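Long-range contact in synaptic vesicle membrane protein VAT-1 homolog-like (PDB 4A27), which probably acts as an oxidoreductase, and may bind zinc, as a member of the quinone oxidoreductase branch of the zinc-containing alcohol dehydrogenase family: residues V312-A325 with N334-P346. Sequence-based numbering, arbitrary orientation.
With EDO (1,2-ethanediol), chain D.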
loop_
_atom_site.group_PDB
_atom_site.type_symbol
_atom_site.label_atom_id
_atom_site.label_comp_id
_atom_site.label_asym_id
_atom_site.label_seq_id
_atom_site.Cartn_x
_atom_site.Cartn_y
_atom_site.Cartn_z
ATOM N N VAL A 312 -25.556 -8.611 2.892
ATOM C CA VAL A 312 -26.059 -9.774 3.628
ATOM C C VAL A 312 -26.596 -9.188 4.911
ATOM O O VAL A 312 -25.841 -8.556 5.652
ATOM C CB VAL A 312 -24.946 -10.772 3.984
ATOM C CG1 VAL A 312 -25.463 -11.877 4.955
ATOM C CG2 VAL A 312 -24.386 -11.470 2.710
ATOM N N VAL A 313 -27.903 -9.326 5.132
ATOM C CA VAL A 313 -28.589 -8.752 6.282
ATOM C C VAL A 313 -28.825 -9.862 7.314
ATOM O O VAL A 313 -29.417 -10.874 7.021
ATOM C CB VAL A 313 -29.893 -8.086 5.894
ATOM C CG1 VAL A 313 -30.587 -7.514 7.143
ATOM C CG2 VAL A 313 -29.651 -6.947 4.855
ATOM N N ASP A 314 -28.332 -9.676 8.524
ATOM C CA ASP A 314 -28.490 -10.714 9.553
ATOM C C ASP A 314 -29.905 -10.711 10.170
ATOM O O ASP A 314 -30.512 -11.769 10.360
ATOM C CB ASP A 314 -27.491 -10.460 10.658
ATOM C CG ASP A 314 -27.645 -11.438 11.821
ATOM O OD1 ASP A 314 -27.269 -12.602 11.673
ATOM O OD2 ASP A 314 -28.130 -11.038 12.876
ATOM N N SER A 315 -30.399 -9.519 10.494
ATOM C CA SER A 315 -31.609 -9.370 11.304
ATOM C C SER A 315 -32.083 -7.915 11.347
ATOM O O SER A 315 -31.302 -7.002 11.194
ATOM C CB SER A 315 -31.332 -9.860 12.724
ATOM O OG SER A 315 -30.164 -9.226 13.207
ATOM N N LEU A 316 -33.377 -7.746 11.545
ATOM C CA LEU A 316 -34.037 -6.457 11.651
ATOM C C LEU A 316 -34.546 -6.294 13.059
ATOM O O LEU A 316 -35.118 -7.219 13.599
ATOM C CB LEU A 316 -35.224 -6.444 10.701
ATOM C CG LEU A 316 -34.899 -6.656 9.225
ATOM C CD1 LEU A 316 -36.241 -6.735 8.436
ATOM C CD2 LEU A 316 -34.002 -5.601 8.648
ATOM N N TRP A 317 -34.358 -5.109 13.625
ATOM C CA TRP A 317 -34.732 -4.804 14.967
ATOM C C TRP A 317 -35.573 -3.549 15.063
ATOM O O TRP A 317 -35.309 -2.551 14.371
ATOM C CB TRP A 317 -33.442 -4.592 15.774
ATOM C CG TRP A 317 -32.549 -5.752 15.701
ATOM C CD1 TRP A 317 -31.673 -6.051 14.682
ATOM C CD2 TRP A 317 -32.494 -6.839 16.610
ATOM N NE1 TRP A 317 -31.056 -7.242 14.935
ATOM C CE2 TRP A 317 -31.542 -7.753 16.110
ATOM C CE3 TRP A 317 -33.156 -7.139 17.801
ATOM C CZ2 TRP A 317 -31.217 -8.936 16.784
ATOM C CZ3 TRP A 317 -32.844 -8.307 18.468
ATOM C CH2 TRP A 317 -31.854 -9.186 17.971
ATOM N N ALA A 318 -36.536 -3.572 15.991
ATOM C CA ALA A 318 -37.328 -2.380 16.328
ATOM C C ALA A 318 -36.426 -1.344 17.003
ATOM O O ALA A 318 -35.389 -1.696 17.559
ATOM C CB ALA A 318 -38.499 -2.765 17.310
ATOM N N LEU A 319 -36.811 -0.075 16.966
ATOM C CA LEU A 319 -36.069 0.954 17.712
ATOM C C LEU A 319 -35.978 0.632 19.202
ATOM O O LEU A 319 -34.976 0.935 19.845
ATOM C CB LEU A 319 -36.691 2.338 17.549
ATOM C CG LEU A 319 -36.449 3.179 16.305
ATOM C CD1 LEU A 319 -37.161 4.461 16.561
ATOM C CD2 LEU A 319 -34.965 3.457 16.050
ATOM N N GLU A 320 -37.024 0.019 19.748
ATOM C CA GLU A 320 -37.056 -0.407 21.150
ATOM C C GLU A 320 -36.062 -1.526 21.437
ATOM O O GLU A 320 -35.802 -1.825 22.605
ATOM C CB GLU A 320 -38.455 -0.922 21.543
ATOM C CG GLU A 320 -39.530 0.133 21.825
ATOM C CD GLU A 320 -40.181 0.723 20.583
ATOM O OE1 GLU A 320 -39.801 0.352 19.448
ATOM O OE2 GLU A 320 -41.069 1.593 20.744
ATOM N N GLU A 321 -35.555 -2.187 20.393
ATOM C CA GLU A 321 -34.753 -3.411 20.576
ATOM C C GLU A 321 -33.250 -3.181 20.372
ATOM O O GLU A 321 -32.502 -4.132 20.186
ATOM C CB GLU A 321 -35.266 -4.522 19.641
ATOM C CG GLU A 321 -36.664 -5.090 20.014
ATOM C CD GLU A 321 -37.368 -5.863 18.882
ATOM O OE1 GLU A 321 -37.001 -5.711 17.677
ATOM O OE2 GLU A 321 -38.333 -6.611 19.200
ATOM N N VAL A 322 -32.809 -1.924 20.407
ATOM C CA VAL A 322 -31.403 -1.597 20.138
ATOM C C VAL A 322 -30.410 -2.249 21.126
ATOM O O VAL A 322 -29.302 -2.641 20.727
ATOM C CB VAL A 322 -31.177 -0.061 20.037
ATOM C CG1 VAL A 322 -29.744 0.259 19.629
ATOM C CG2 VAL A 322 -32.076 0.523 19.014
ATOM N N LYS A 323 -30.804 -2.401 22.384
ATOM C CA LYS A 323 -29.968 -3.065 23.397
ATOM C C LYS A 323 -29.711 -4.502 22.994
ATOM O O LYS A 323 -28.577 -4.983 23.008
ATOM C CB LYS A 323 -30.643 -3.029 24.783
ATOM C CG LYS A 323 -30.694 -1.651 25.448
ATOM C CD LYS A 323 -31.300 -1.715 26.879
ATOM N N GLU A 324 -30.766 -5.208 22.617
ATOM C CA GLU A 324 -30.614 -6.624 22.235
ATOM C C GLU A 324 -29.764 -6.801 20.954
ATOM O O GLU A 324 -28.991 -7.749 20.847
ATOM C CB GLU A 324 -31.978 -7.285 22.070
ATOM C CG GLU A 324 -31.917 -8.793 21.904
ATOM C CD GLU A 324 -33.295 -9.487 21.788
ATOM O OE1 GLU A 324 -34.363 -8.869 22.095
ATOM O OE2 GLU A 324 -33.280 -10.672 21.371
ATOM N N ALA A 325 -29.890 -5.883 20.000
ATOM C CA ALA A 325 -29.070 -5.966 18.810
ATOM C C ALA A 325 -27.584 -5.751 19.153
ATOM O O ALA A 325 -26.718 -6.457 18.636
ATOM C CB ALA A 325 -29.527 -4.965 17.799
ATOM N N ASN A 334 -23.861 -12.735 14.857
ATOM C CA ASN A 334 -24.442 -12.399 13.561
ATOM C C ASN A 334 -23.708 -12.950 12.333
ATOM O O ASN A 334 -22.496 -13.151 12.358
ATOM C CB ASN A 334 -24.503 -10.880 13.412
ATOM C CG ASN A 334 -23.150 -10.240 13.575
ATOM O OD1 ASN A 334 -22.563 -10.292 14.647
ATOM N ND2 ASN A 334 -22.642 -9.651 12.524
ATOM N N ILE A 335 -24.457 -13.151 11.246
ATOM C CA ILE A 335 -23.905 -13.329 9.911
ATOM C C ILE A 335 -24.386 -12.147 9.036
ATOM O O ILE A 335 -25.534 -12.104 8.616
ATOM C CB ILE A 335 -24.371 -14.668 9.285
ATOM C CG1 ILE A 335 -23.734 -15.819 10.038
ATOM C CG2 ILE A 335 -23.960 -14.792 7.812
ATOM C CD1 ILE A 335 -24.306 -17.204 9.675
ATOM N N GLY A 336 -23.506 -11.204 8.753
ATOM C CA GLY A 336 -23.932 -9.999 8.039
ATOM C C GLY A 336 -24.440 -8.934 8.992
ATOM O O GLY A 336 -24.220 -8.987 10.205
ATOM N N LYS A 337 -25.140 -7.972 8.431
ATOM C CA LYS A 337 -25.403 -6.695 9.095
ATOM C C LYS A 337 -26.643 -6.708 9.965
ATOM O O LYS A 337 -27.619 -7.332 9.615
ATOM C CB LYS A 337 -25.661 -5.651 7.998
ATOM C CG LYS A 337 -25.736 -4.233 8.494
ATOM C CD LYS A 337 -24.422 -3.531 8.383
ATOM C CE LYS A 337 -24.434 -2.143 9.030
ATOM N NZ LYS A 337 -23.178 -1.389 8.832
ATOM N N LEU A 338 -26.615 -6.007 11.083
ATOM C CA LEU A 338 -27.821 -5.838 11.883
ATOM C C LEU A 338 -28.388 -4.484 11.519
ATOM O O LEU A 338 -27.655 -3.517 11.425
ATOM C CB LEU A 338 -27.510 -5.887 13.393
ATOM C CG LEU A 338 -27.052 -7.254 13.900
ATOM C CD1 LEU A 338 -25.663 -7.593 13.332
ATOM C CD2 LEU A 338 -27.090 -7.258 15.416
ATOM N N ILE A 339 -29.697 -4.415 11.345
ATOM C CA ILE A 339 -30.355 -3.219 10.922
ATOM C C ILE A 339 -31.464 -2.834 11.863
ATOM O O ILE A 339 -32.245 -3.671 12.275
ATOM C CB ILE A 339 -31.053 -3.448 9.562
ATOM C CG1 ILE A 339 -29.998 -3.606 8.485
ATOM C CG2 ILE A 339 -31.993 -2.281 9.264
ATOM C CD1 ILE A 339 -29.003 -2.438 8.467
ATOM N N LEU A 340 -31.514 -1.543 12.207
ATOM C CA LEU A 340 -32.628 -1.003 12.974
ATOM C C LEU A 340 -33.684 -0.604 11.950
ATOM O O LEU A 340 -33.423 0.248 11.095
ATOM C CB LEU A 340 -32.210 0.239 13.721
ATOM C CG LEU A 340 -31.157 0.078 14.812
ATOM C CD1 LEU A 340 -31.164 1.330 15.705
ATOM C CD2 LEU A 340 -31.421 -1.203 15.614
ATOM N N ASP A 341 -34.835 -1.229 12.022
ATOM C CA ASP A 341 -35.917 -0.987 11.070
ATOM C C ASP A 341 -36.997 -0.136 11.784
ATOM O O ASP A 341 -37.702 -0.628 12.664
ATOM C CB ASP A 341 -36.459 -2.345 10.629
ATOM C CG ASP A 341 -37.540 -2.242 9.615
ATOM O OD1 ASP A 341 -38.270 -1.229 9.637
ATOM O OD2 ASP A 341 -37.684 -3.207 8.839
ATOM N N VAL A 342 -37.093 1.140 11.419
ATOM C CA VAL A 342 -37.956 2.101 12.142
ATOM C C VAL A 342 -39.462 1.667 12.182
ATOM O O VAL A 342 -40.120 1.872 13.183
ATOM C CB VAL A 342 -37.822 3.528 11.558
ATOM C CG1 VAL A 342 -38.805 4.473 12.216
ATOM C CG2 VAL A 342 -36.379 3.998 11.663
ATOM N N GLU A 343 -39.972 1.046 11.115
ATOM C CA GLU A 343 -41.396 0.616 11.081
ATOM C C GLU A 343 -41.631 -0.802 11.612
ATOM O O GLU A 343 -42.744 -1.317 11.554
ATOM C CB GLU A 343 -41.951 0.760 9.661
ATOM C CG GLU A 343 -42.049 2.246 9.233
ATOM C CD GLU A 343 -42.607 2.476 7.821
ATOM O OE1 GLU A 343 -43.005 1.510 7.128
ATOM O OE2 GLU A 343 -42.630 3.645 7.390
ATOM N N LYS A 344 -40.599 -1.442 12.164
ATOM C CA LYS A 344 -40.800 -2.785 12.744
ATOM C C LYS A 344 -41.391 -2.715 14.149
ATOM O O LYS A 344 -40.915 -1.975 15.014
ATOM C CB LYS A 344 -39.517 -3.620 12.713
ATOM C CG LYS A 344 -39.697 -5.052 13.239
ATOM C CD LYS A 344 -38.532 -5.965 12.867
ATOM C CE LYS A 344 -38.741 -7.366 13.434
ATOM N NZ LYS A 344 -38.198 -7.397 14.805
ATOM N N THR A 345 -42.464 -3.477 14.370
ATOM C CA THR A 345 -43.048 -3.539 15.682
ATOM C C THR A 345 -42.199 -4.408 16.564
ATOM O O THR A 345 -41.783 -5.469 16.100
ATOM C CB THR A 345 -44.420 -4.254 15.665
ATOM O OG1 THR A 345 -45.164 -3.888 14.490
ATOM C CG2 THR A 345 -45.186 -3.915 16.961
ATOM N N PRO A 346 -42.021 -4.022 17.849
ATOM C CA PRO A 346 -41.369 -4.915 18.838
ATOM C C PRO A 346 -42.285 -6.033 19.314
ATOM O O PRO A 346 -43.488 -5.784 19.480
ATOM C CB PRO A 346 -41.048 -3.983 20.015
ATOM C CG PRO A 346 -41.991 -2.836 19.891
ATOM C CD PRO A 346 -42.318 -2.689 18.418
HETATM C C1 EDO D . -42.652 6.022 9.431
HETATM O O1 EDO D . -41.562 6.248 8.513
HETATM C C2 EDO D . -42.273 6.375 10.879
HETATM O O2 EDO D . -41.692 7.696 10.934
HETATM O O HOH W 1 -39.530 0.370 15.434
#
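Backbone hydrogen bonds define the pairing of Val313-Trp317 with Lys337-Asp341 as parallel, the strand axes running 19° apart. Ile339 N bonds to Ser315 O nearly in line with the carbonyl, and Ile339 O receives Trp317 N at 2.9 Å. The register slips by one residue between Val313 and Ser315, a beta bulge at Asp314, whose N reaches Lys337 O at 2.7 Å.

At the bulge the Asp314 side chain is directed toward 334-346. With CG anti to the backbone N (chi1 176°), OD1 accepts Ile335 N at 2.9 Å from above the carboxylate plane, while OD2 takes the hydroxyl of Ser315 and a salt bridge from Arg328. Ser315 OG in turn accepts Trp317 NE1 at 2.8 Å, a hydrogen-bonded chain from the indole through the hydroxyl to the carboxylate. An alanine at Asp314 would remove the carboxylate and is likely to leave Ile335 N and Arg328 without their acceptor and Ser315 OG freer to turn.

Apolar contacts lie on both faces. Leu316 CD2 lies alongside Ile339 CB at 3.8 Å on one; on the other, Leu340 CD1 meets Val322 CG2 at 3.5 Å. Ala325 CB touches Leu338 CD2 and sits over one indole face, offset toward the rim; helix 322-330 thus covers the strands as the helix of this beta-alpha-beta unit.

Past the strands, Lys344 bends at its last torsion (chi4 -87°), bringing NZ to a long salt bridge with Glu321 OE1 at 3.5 Å and a weak bond to Leu316 O. Glu321 OE1 also accepts Ala318 N.

Leu338 and Leu340 continue the backbone pairing to strand 32-42, making 313-317 an added parallel strand on the sheet of the GroES-like domain. Backbone bonds therefore set the register, Asp314 ties the bulge to Ile335, and Glu321 with Lys344 adds a probably weaker charge pair at the far end.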